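Local structure of sucrose 6(F)-phosphate phosphorylase (Thermoanaerobacterium thermosaccharolyticum DSM 571, 6S9V) at residues A[23-27]-A[28-32]; A[39-42]-A[43-47]; A[79-82]-A[83-86]. The protein is a phosphorylase of the alpha-amylase family, built round a closed barrel of eight parallel strands ringed by helices. All coordinates share one frame; numbering follows the deposited sequence.

Interaction 1: A[23-27]-A[28-32]; sequences LITYP and DSLGG
The ring of Tyr26 has Ser29 OG at its edge, close to the ring plane, while Asp28 OD1 stands oblique to it. Arg64 makes a cation-pi contact with the same ring and a salt bridge to Asp28 OD1, which ties the aromatic group and the carboxylate to one guanidinium. The carboxylate is drawn back over the turn: OD1 comes within 3.5 Å of Tyr26 CB, because CG of Asp28 sits between its own backbone N and carbonyl carbon (chi1 54°). Pro27 and Asp28 run side by side, and the proline, with no N-H to offer and phi held at -64°, is a natural residue for turning the chain as it leaves the strand.

Ser29, a small hydroxyl residue, fits the inside of this turn. Its OG accepts a weak bond from Tyr26 N (3.1 Å, bent to 124°) and lies 2.9 Å from Thr25 OG1. The threonine hydroxyl donates to Tyr26 O in the carbonyl plane, on a lone pair, at 2.9 Å. A water bridges the turn, donating to Pro27 O at 2.8 Å and accepting from Leu30 N. The apolar contact is between the leucines, Leu30 CD1 meeting Leu23 CD2 tip to tip at 4.1 Å; Leu30 CD1 also lies 3.5 Å from Thr25 OG1. Gly31 and Gly32, both at positive phi, let the loop swing on toward the next helix.

Strand 22-25 is paired with strands 51-54 and 388-392 of the barrel; Leu23, Thr25, Pro27 and Leu30 also touch helix 34-44, and Tyr393 of helix 393-396 covers Thr25, Tyr26 and Ser29.

Interaction 2: A[39-42]-A[43-47]; sequences DVLE and KYFSD
Val40 CG1 presses against Phe45 CE2 at 3.5 Å, the tight spot of this helix end, and also meets Tyr44 CD2 at 4.0 Å. The valine sets CG1 anti to the backbone N (chi1 161°), which places this one methyl against both aromatic side chains. Phe45 lies alongside Val40, whereas Leu41 crosses Phe45 at about a right angle, its CD2 touching Phe45 CB. One face of the Phe45 ring is covered by Tyr44 CB, 3.4 Å above the plane and over its centre.

The other side is polar and looser. Asp39, Glu42, Lys43 and Ser46 are exposed, as suits charged and hydroxyl groups facing solvent, and Lys43 lays its aliphatic CG over the centre of one face of the Tyr44 ring. Three backbone bonds carry the helix to its last turn, the final one from Phe45 N to Leu41 O (2.9 Å). After that a water takes over, donating to Glu42 O at 2.7 Å and accepting from Ser46 N at 3.0 Å.

Helix 34-44 links strands 22-25 and 51-54 in a beta-alpha-beta unit; Val40 and Tyr44 lean on helix 422-428, and Phe45 and Asp47 on helix 432-446.

Interaction 3: A[79-82]-A[83-86]; sequences GTWY and DIKK
Thr80 and Asp83 cross each other obliquely in a capping box, the reciprocal arrangement that starts helix 81-88. In one direction Thr80 N donates to Asp83 OD2 at 2.9 Å with an angle of 151°, meeting the oxygen from above the carboxylate plane. In the other, Asp83 N gives weak bonds to both Thr80 OG1 (3.5 Å) and Thr80 O (3.0 Å), and Thr80 OG1 accepts weakly from Tyr82 N as well. With chi1 at 74° the threonine hydroxyl folds back over the start of the helix. Threonine suits the N-cap for this short hydroxyl, and aspartate suits the third helical position because its carboxylate reaches back to the cap; its negative charge probably also favours the positive end of the helix dipole. Gly79, at backbone angles that suit glycine (phi 150°), brings its CA to 3.2 Å from Asp83 OD2.

Trp81 and Ile84 form the buried flank. Trp81 lies slantwise against Ile84, the ring atom Trp81 CE3 lying 3.8 Å from Ile84 CB, and CZ3 reaching the CG2 branch. The broad indole and the branched isoleucine pack toward the barrel: Trp81 stacks on Phe203, touches Leu95 of strand 92-97 and gives its NE1 proton to Tyr71 O, while Ile84 reaches Ile93 and Leu34. Tyr82, Lys85 and Lys86 face solvent, and regular helical bonds begin with Lys85 N to Trp81 O at 3.0 Å.

A water at the cap lies 2.9 Å from Thr80 OG1 and donates a weak bond to Asp83 OD1.

In the fold
All three contacts are local and lie on the same side of the chain's centre, within the first two beta-alpha-beta units of the barrel. Interaction 1 is the buried one, its centre about 15 Å from the centre of the chain, against about 23 Å and 22 Å for the centres of interactions 2 and 3, each part buried and part exposed. Interactions 1 and 2 touch through Leu23 CD2 and Leu41 CD2 (4.1 Å), joining strand 22-25 to helix 34-44; interaction 3 stays about 6 to 7 Å from both at the nearest atoms. Chemistry follows position: hydroxyls and a bridging water shape the loop after a strand, aromatic packing closes a helix, and a hydroxyl and a carboxylate, each taking a backbone N-H, open one.

Interaction 1: A[23-27]-A[28-32]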
loop_
_atom_site.group_PDB
_atom_site.type_symbol
_atom_site.label_atom_id
_atom_site.label_comp_id
_atom_site.label_asym_id
_atom_site.label_seq_id
_atom_site.Cartn_x
_atom_site.Cartn_y
_atom_site.Cartn_z
ATOM N N LEU A 23 -1.408 -0.279 11.634
ATOM C CA LEU A 23 -0.664 0.949 11.370
ATOM C C LEU A 23 0.239 0.752 10.154
ATOM O O LEU A 23 0.839 -0.319 9.984
ATOM C CB LEU A 23 0.186 1.320 12.594
ATOM C CG LEU A 23 1.201 2.465 12.436
ATOM C CD1 LEU A 23 0.484 3.795 12.350
ATOM C CD2 LEU A 23 2.209 2.470 13.580
ATOM N N ILE A 24 0.327 1.778 9.305
ATOM C CA ILE A 24 1.342 1.854 8.258
ATOM C C ILE A 24 2.313 2.962 8.637
ATOM O O ILE A 24 1.893 4.105 8.830
ATOM C CB ILE A 24 0.747 2.159 6.871
ATOM C CG1 ILE A 24 -0.348 1.167 6.483
ATOM C CG2 ILE A 24 1.853 2.167 5.821
ATOM C CD1 ILE A 24 -1.248 1.698 5.377
ATOM N N THR A 25 3.605 2.643 8.704
ATOM C CA THR A 25 4.593 3.653 9.068
ATOM C C THR A 25 5.923 3.342 8.399
ATOM O O THR A 25 6.245 2.181 8.123
ATOM C CB THR A 25 4.792 3.734 10.588
ATOM O OG1 THR A 25 5.671 4.824 10.916
ATOM C CG2 THR A 25 5.396 2.435 11.118
ATOM N N TYR A 26 6.694 4.386 8.141
ATOM C CA TYR A 26 8.087 4.187 7.810
ATOM C C TYR A 26 8.833 3.780 9.073
ATOM O O TYR A 26 8.383 4.052 10.193
ATOM C CB TYR A 26 8.698 5.449 7.207
ATOM C CG TYR A 26 8.292 5.692 5.776
ATOM C CD1 TYR A 26 8.894 4.989 4.737
ATOM C CD2 TYR A 26 7.307 6.621 5.454
ATOM C CE1 TYR A 26 8.536 5.205 3.420
ATOM C CE2 TYR A 26 6.938 6.835 4.137
ATOM C CZ TYR A 26 7.555 6.124 3.129
ATOM O OH TYR A 26 7.210 6.337 1.817
ATOM N N PRO A 27 9.958 3.080 8.918
ATOM C CA PRO A 27 10.727 2.670 10.099
ATOM C C PRO A 27 11.273 3.836 10.887
ATOM O O PRO A 27 11.577 3.674 12.076
ATOM C CB PRO A 27 11.861 1.817 9.509
ATOM C CG PRO A 27 11.965 2.242 8.086
ATOM C CD PRO A 27 10.573 2.620 7.659
ATOM N N ASP A 28 11.399 5.011 10.266
ATOM C CA ASP A 28 12.010 6.158 10.913
ATOM C C ASP A 28 11.060 7.334 11.100
ATOM O O ASP A 28 11.475 8.357 11.657
ATOM C CB ASP A 28 13.238 6.619 10.114
ATOM C CG ASP A 28 12.920 6.895 8.646
ATOM O OD1 ASP A 28 12.000 6.257 8.090
ATOM O OD2 ASP A 28 13.592 7.759 8.045
ATOM N N SER A 29 9.801 7.219 10.679
ATOM C CA SER A 29 8.907 8.369 10.665
ATOM C C SER A 29 8.173 8.603 11.980
ATOM O O SER A 29 7.499 9.633 12.114
ATOM C CB SER A 29 7.887 8.233 9.530
ATOM O OG SER A 29 7.099 7.056 9.674
ATOM N N LEU A 30 8.294 7.703 12.954
ATOM C CA LEU A 30 7.751 7.914 14.296
ATOM C C LEU A 30 8.915 7.864 15.297
ATOM O O LEU A 30 9.130 6.869 15.996
ATOM C CB LEU A 30 6.650 6.863 14.609
ATOM C CG LEU A 30 5.356 7.062 13.804
ATOM C CD1 LEU A 30 4.398 5.892 13.974
ATOM C CD2 LEU A 30 4.672 8.372 14.185
ATOM N N GLY A 31 9.666 8.964 15.371
ATOM C CA GLY A 31 10.731 9.104 16.342
ATOM C C GLY A 31 12.133 8.870 15.823
ATOM O O GLY A 31 13.093 9.220 16.520
ATOM N N GLY A 32 12.289 8.282 14.639
ATOM C CA GLY A 32 13.578 8.186 13.981
ATOM C C GLY A 32 14.075 6.778 13.724
ATOM O O GLY A 32 14.927 6.591 12.844
HETATM O O HOH W 1 10.181 5.473 13.634
#

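Interaction 2: A[39-42]-A[43-47]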
loop_
_atom_site.group_PDB
_atom_site.type_symbol
_atom_site.label_atom_id
_atom_site.label_comp_id
_atom_site.label_asym_id
_atom_site.label_seq_id
_atom_site.Cartn_x
_atom_site.Cartn_y
_atom_site.Cartn_z
ATOM N N ASP A 39 8.829 2.182 21.237
ATOM C CA ASP A 39 8.514 2.975 22.422
ATOM C C ASP A 39 7.196 3.722 22.253
ATOM O O ASP A 39 6.387 3.783 23.185
ATOM C CB ASP A 39 9.645 3.965 22.731
ATOM C CG ASP A 39 10.926 3.282 23.190
ATOM O OD1 ASP A 39 10.880 2.090 23.553
ATOM O OD2 ASP A 39 11.983 3.950 23.206
ATOM N N VAL A 40 6.977 4.318 21.072
ATOM C CA VAL A 40 5.750 5.063 20.807
ATOM C C VAL A 40 4.550 4.130 20.800
ATOM O O VAL A 40 3.494 4.452 21.353
ATOM C CB VAL A 40 5.885 5.829 19.474
ATOM C CG1 VAL A 40 4.528 6.232 18.932
ATOM C CG2 VAL A 40 6.774 7.064 19.660
ATOM N N LEU A 41 4.690 2.955 20.181
ATOM C CA LEU A 41 3.614 1.972 20.209
ATOM C C LEU A 41 3.263 1.583 21.639
ATOM O O LEU A 41 2.082 1.496 21.995
ATOM C CB LEU A 41 4.010 0.739 19.404
ATOM C CG LEU A 41 3.991 0.870 17.886
ATOM C CD1 LEU A 41 4.685 -0.328 17.269
ATOM C CD2 LEU A 41 2.551 1.014 17.349
ATOM N N GLU A 42 4.277 1.349 22.474
ATOM C CA GLU A 42 4.028 0.961 23.858
ATOM C C GLU A 42 3.415 2.112 24.646
ATOM O O GLU A 42 2.552 1.895 25.503
ATOM C CB GLU A 42 5.322 0.484 24.515
ATOM C CG GLU A 42 5.178 0.164 26.016
ATOM C CD GLU A 42 6.459 -0.376 26.652
ATOM O OE1 GLU A 42 7.339 -0.864 25.920
ATOM O OE2 GLU A 42 6.579 -0.317 27.894
ATOM N N LYS A 43 3.831 3.349 24.365
ATOM C CA LYS A 43 3.351 4.462 25.170
ATOM C C LYS A 43 1.889 4.776 24.868
ATOM O O LYS A 43 1.097 5.005 25.792
ATOM C CB LYS A 43 4.224 5.690 24.919
ATOM C CG LYS A 43 3.935 6.872 25.817
ATOM C CD LYS A 43 4.990 7.959 25.625
ATOM C CE LYS A 43 4.653 9.225 26.401
ATOM N NZ LYS A 43 4.459 8.987 27.861
ATOM N N TYR A 44 1.503 4.761 23.584
ATOM C CA TYR A 44 0.201 5.273 23.180
ATOM C C TYR A 44 -0.732 4.281 22.493
ATOM O O TYR A 44 -1.945 4.528 22.477
ATOM C CB TYR A 44 0.365 6.447 22.193
ATOM C CG TYR A 44 1.249 7.579 22.632
ATOM C CD1 TYR A 44 0.863 8.443 23.647
ATOM C CD2 TYR A 44 2.455 7.821 21.989
ATOM C CE1 TYR A 44 1.677 9.493 24.034
ATOM C CE2 TYR A 44 3.267 8.868 22.366
ATOM C CZ TYR A 44 2.874 9.703 23.381
ATOM O OH TYR A 44 3.702 10.746 23.747
ATOM N N PHE A 45 -0.224 3.184 21.917
ATOM C CA PHE A 45 -1.010 2.483 20.908
ATOM C C PHE A 45 -1.074 0.974 21.094
ATOM O O PHE A 45 -1.400 0.257 20.136
ATOM C CB PHE A 45 -0.444 2.774 19.508
ATOM C CG PHE A 45 -0.283 4.237 19.195
ATOM C CD1 PHE A 45 -1.333 5.112 19.350
ATOM C CD2 PHE A 45 0.918 4.725 18.702
ATOM C CE1 PHE A 45 -1.189 6.460 19.059
ATOM C CE2 PHE A 45 1.070 6.069 18.401
ATOM C CZ PHE A 45 0.012 6.936 18.569
ATOM N N SER A 46 -0.817 0.470 22.298
ATOM C CA SER A 46 -0.701 -0.974 22.473
ATOM C C SER A 46 -1.971 -1.705 22.039
ATOM O O SER A 46 -1.892 -2.779 21.430
ATOM C CB SER A 46 -0.335 -1.306 23.918
ATOM O OG SER A 46 1.047 -1.074 24.110
ATOM N N ASP A 47 -3.150 -1.177 22.380
ATOM C CA ASP A 47 -4.402 -1.805 21.964
ATOM C C ASP A 47 -5.071 -1.016 20.845
ATOM O O ASP A 47 -6.233 -1.270 20.507
ATOM C CB ASP A 47 -5.349 -1.989 23.150
ATOM C CG ASP A 47 -5.772 -0.675 23.779
ATOM O OD1 ASP A 47 -5.065 0.338 23.602
ATOM O OD2 ASP A 47 -6.825 -0.662 24.435
HETATM O O HOH W 2 -0.124 1.892 24.874
#

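Interaction 3: A[79-82]-A[83-86]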
loop_
_atom_site.group_PDB
_atom_site.type_symbol
_atom_site.label_atom_id
_atom_site.label_comp_id
_atom_site.label_asym_id
_atom_site.label_seq_id
_atom_site.Cartn_x
_atom_site.Cartn_y
_atom_site.Cartn_z
ATOM N N GLY A 79 17.619 0.009 12.995
ATOM C CA GLY A 79 17.690 -0.973 14.059
ATOM C C GLY A 79 18.191 -2.311 13.522
ATOM O O GLY A 79 19.042 -2.357 12.632
ATOM N N THR A 80 17.641 -3.386 14.084
ATOM C CA THR A 80 18.072 -4.731 13.754
ATOM C C THR A 80 16.855 -5.619 13.551
ATOM O O THR A 80 15.727 -5.264 13.900
ATOM C CB THR A 80 18.953 -5.344 14.847
ATOM O OG1 THR A 80 18.128 -5.693 15.967
ATOM C CG2 THR A 80 20.032 -4.369 15.285
ATOM N N TRP A 81 17.104 -6.796 12.980
ATOM C CA TRP A 81 16.039 -7.776 12.814
ATOM C C TRP A 81 15.405 -8.146 14.149
ATOM O O TRP A 81 14.234 -8.538 14.192
ATOM C CB TRP A 81 16.594 -9.016 12.122
ATOM C CG TRP A 81 16.365 -9.058 10.645
ATOM C CD1 TRP A 81 17.313 -9.128 9.672
ATOM C CD2 TRP A 81 15.101 -9.036 9.976
ATOM N NE1 TRP A 81 16.721 -9.167 8.434
ATOM C CE2 TRP A 81 15.360 -9.101 8.594
ATOM C CE3 TRP A 81 13.777 -8.965 10.413
ATOM C CZ2 TRP A 81 14.346 -9.105 7.647
ATOM C CZ3 TRP A 81 12.765 -8.986 9.475
ATOM C CH2 TRP A 81 13.056 -9.035 8.103
ATOM N N TYR A 82 16.161 -8.055 15.247
ATOM C CA TYR A 82 15.592 -8.371 16.559
ATOM C C TYR A 82 14.593 -7.316 17.021
ATOM O O TYR A 82 13.681 -7.628 17.797
ATOM C CB TYR A 82 16.715 -8.566 17.567
ATOM C CG TYR A 82 17.536 -9.770 17.197
ATOM C CD1 TYR A 82 17.118 -11.047 17.545
ATOM C CD2 TYR A 82 18.698 -9.639 16.451
ATOM C CE1 TYR A 82 17.853 -12.157 17.190
ATOM C CE2 TYR A 82 19.438 -10.743 16.091
ATOM C CZ TYR A 82 19.010 -11.999 16.461
ATOM O OH TYR A 82 19.746 -13.103 16.104
ATOM N N ASP A 83 14.741 -6.067 16.571
ATOM C CA ASP A 83 13.701 -5.069 16.819
ATOM C C ASP A 83 12.384 -5.477 16.169
ATOM O O ASP A 83 11.302 -5.251 16.734
ATOM C CB ASP A 83 14.152 -3.702 16.302
ATOM C CG ASP A 83 15.355 -3.158 17.058
ATOM O OD1 ASP A 83 15.462 -3.414 18.278
ATOM O OD2 ASP A 83 16.200 -2.497 16.427
ATOM N N ILE A 84 12.452 -6.054 14.963
ATOM C CA ILE A 84 11.252 -6.541 14.283
ATOM C C ILE A 84 10.665 -7.732 15.031
ATOM O O ILE A 84 9.446 -7.840 15.225
ATOM C CB ILE A 84 11.588 -6.918 12.826
ATOM C CG1 ILE A 84 12.189 -5.731 12.070
ATOM C CG2 ILE A 84 10.353 -7.453 12.099
ATOM C CD1 ILE A 84 11.216 -4.681 11.696
ATOM N N LYS A 85 11.525 -8.672 15.415
ATOM C CA LYS A 85 11.076 -9.850 16.146
ATOM C C LYS A 85 10.355 -9.455 17.426
ATOM O O LYS A 85 9.315 -10.031 17.764
ATOM C CB LYS A 85 12.271 -10.744 16.456
ATOM C CG LYS A 85 11.924 -12.069 17.124
ATOM C CD LYS A 85 13.194 -12.839 17.443
ATOM C CE LYS A 85 12.906 -14.233 17.971
ATOM N NZ LYS A 85 14.173 -14.975 18.229
ATOM N N LYS A 86 10.890 -8.466 18.146
ATOM C CA LYS A 86 10.257 -8.023 19.381
ATOM C C LYS A 86 8.898 -7.402 19.099
ATOM O O LYS A 86 7.926 -7.676 19.814
ATOM C CB LYS A 86 11.171 -7.031 20.104
ATOM C CG LYS A 86 10.567 -6.409 21.350
ATOM C CD LYS A 86 11.609 -5.620 22.133
ATOM C CE LYS A 86 10.966 -4.782 23.228
ATOM N NZ LYS A 86 11.978 -4.124 24.099
HETATM O O HOH W 3 18.417 -4.882 18.688
#